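PDB 3LB5: Hit-like protein involved in cell-cycle regulation from Bartonella henselae, which probably binds nucleotides and may hydrolyse nucleoside phosphoramidates, as histidine triad (HINT) proteins do, and may take part in cell-cycle regulation. Local coordinates for residues P69-R74 against D78-T83. Numbering follows the deposited sequence.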
# COMPACT_ATOMS: atom_id res chain seq x y z
N PRO B 69 -1.37 0.71 -12.73
CA PRO B 69 -0.55 0.37 -13.89
C PRO B 69 -1.40 0.43 -15.18
O PRO B 69 -2.61 0.20 -15.16
CB PRO B 69 -0.13 -1.07 -13.59
CG PRO B 69 -1.32 -1.62 -12.80
CD PRO B 69 -1.80 -0.49 -11.98
N LYS B 70 -0.76 0.71 -16.31
CA LYS B 70 -1.45 0.63 -17.58
C LYS B 70 -1.49 -0.85 -17.99
O LYS B 70 -2.38 -1.27 -18.76
CB LYS B 70 -0.70 1.47 -18.62
CG LYS B 70 -0.90 2.97 -18.46
CD LYS B 70 -0.17 3.72 -19.56
CE LYS B 70 -0.62 5.19 -19.60
NZ LYS B 70 0.15 6.01 -20.58
N LYS B 71 -0.52 -1.62 -17.51
CA LYS B 71 -0.54 -3.05 -17.77
C LYS B 71 -1.50 -3.75 -16.81
O LYS B 71 -1.37 -3.59 -15.60
CB LYS B 71 0.85 -3.67 -17.74
CG LYS B 71 0.88 -5.19 -18.07
CD LYS B 71 2.31 -5.74 -18.05
CE LYS B 71 2.38 -7.12 -18.68
NZ LYS B 71 1.66 -8.14 -17.82
N GLY B 72 -2.44 -4.52 -17.37
CA GLY B 72 -3.51 -5.15 -16.60
C GLY B 72 -3.09 -6.28 -15.66
O GLY B 72 -2.34 -7.17 -16.03
N SER B 73 -3.56 -6.21 -14.42
CA SER B 73 -3.61 -7.38 -13.53
C SER B 73 -4.79 -7.14 -12.61
O SER B 73 -5.20 -5.99 -12.42
CB SER B 73 -2.30 -7.59 -12.74
OG SER B 73 -2.04 -6.55 -11.82
N ARG B 74 -5.36 -8.21 -12.07
CA ARG B 74 -6.51 -8.06 -11.16
C ARG B 74 -6.14 -7.28 -9.90
O ARG B 74 -6.94 -6.51 -9.38
CB ARG B 74 -7.05 -9.44 -10.75
CG ARG B 74 -7.70 -10.21 -11.93
CD ARG B 74 -8.28 -11.53 -11.52
NE ARG B 74 -9.40 -11.42 -10.60
CZ ARG B 74 -9.33 -11.58 -9.28
NH1 ARG B 74 -8.18 -11.86 -8.67
NH2 ARG B 74 -10.46 -11.48 -8.55
N ASP B 78 -1.31 -11.02 -8.78
CA ASP B 78 -1.09 -11.50 -10.16
C ASP B 78 -0.31 -10.52 -11.05
O ASP B 78 -0.10 -10.79 -12.23
CB ASP B 78 -2.41 -11.90 -10.84
CG ASP B 78 -3.37 -10.72 -11.01
OD1 ASP B 78 -3.31 -9.78 -10.21
OD2 ASP B 78 -4.20 -10.73 -11.94
N ALA B 79 0.10 -9.38 -10.50
CA ALA B 79 0.89 -8.40 -11.27
C ALA B 79 2.27 -8.96 -11.57
O ALA B 79 2.81 -9.73 -10.77
CB ALA B 79 1.01 -7.10 -10.49
N ASP B 80 2.83 -8.57 -12.71
CA ASP B 80 4.26 -8.79 -13.00
C ASP B 80 5.04 -8.02 -11.95
O ASP B 80 4.69 -6.87 -11.66
CB ASP B 80 4.64 -8.15 -14.35
CG ASP B 80 4.03 -8.84 -15.53
OD1 ASP B 80 3.54 -9.99 -15.40
OD2 ASP B 80 4.08 -8.24 -16.62
N THR B 81 6.10 -8.61 -11.40
CA THR B 81 6.94 -7.87 -10.44
C THR B 81 7.54 -6.59 -11.07
O THR B 81 7.61 -5.55 -10.41
CB THR B 81 8.05 -8.77 -9.85
OG1 THR B 81 7.47 -10.00 -9.39
CG2 THR B 81 8.77 -8.07 -8.66
N GLU B 82 7.94 -6.65 -12.35
CA GLU B 82 8.51 -5.45 -13.01
C GLU B 82 7.54 -4.27 -13.05
O GLU B 82 7.95 -3.10 -12.99
CB GLU B 82 9.00 -5.76 -14.43
CG GLU B 82 10.30 -6.58 -14.49
CD GLU B 82 11.54 -5.81 -14.05
OE1 GLU B 82 11.72 -4.64 -14.47
OE2 GLU B 82 12.36 -6.38 -13.31
N THR B 83 6.25 -4.58 -13.15
CA THR B 83 5.22 -3.54 -13.18
C THR B 83 5.17 -2.74 -11.89
O THR B 83 4.97 -1.53 -11.89
CB THR B 83 3.83 -4.17 -13.47
OG1 THR B 83 3.85 -4.72 -14.79
CG2 THR B 83 2.69 -3.15 -13.37
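Arg74 and Asp78 meet where the HIT-domain chain leaves strand 65-69 of the antiparallel sheet and turns back to enter helix 81-101, a worked example of a strand-to-helix connection in which a carboxylate just before the helix binds a backbone N-H of the loop. Asp78 OD2 accepts the backbone N-H of Arg74 through its syn lone pair, at 2.8 Å from the N and with an N-H...O angle of 157°. Asp78 CG lies between its own backbone N and carbonyl carbon (chi1 64°), which points the carboxylate back at the backbone N-H groups of Arg74 and Asn75; OD1 accepts a bond from the N of Asn75, and the two bonds together restrain its rotation. The arginine's charged end goes to another partner, forming a salt bridge from NH1 to Glu114.

Further along, Ser73 faces Ala79, with OG 3.4 Å from the alanine CB, while the OG of this buried serine is hydrogen-bonded to Asn75 O. Lys71 crosses Asp80 at about a right angle, its NZ in a salt bridge whose hydrogen bond is weak and whose Asp80 OD2 is uncertainly placed. The lysine's CD also passes 3.7 Å from Thr83 OG1.

Around this first shell, Pro69 O accepts a hydrogen bond from NE2 of His123, the first histidine of the family's His-x-His-x-His motif, which ties the start of the connection to that motif; Leu124 packs on Pro69 and Ser73. Gln92 of the second subunit bonds to Ala79 O and Thr81 OG1. The strand end itself meets the first helical turn through aliphatic carbons: Thr83 CG2, anti to its backbone N, rests 3.5 Å from Pro69 CB.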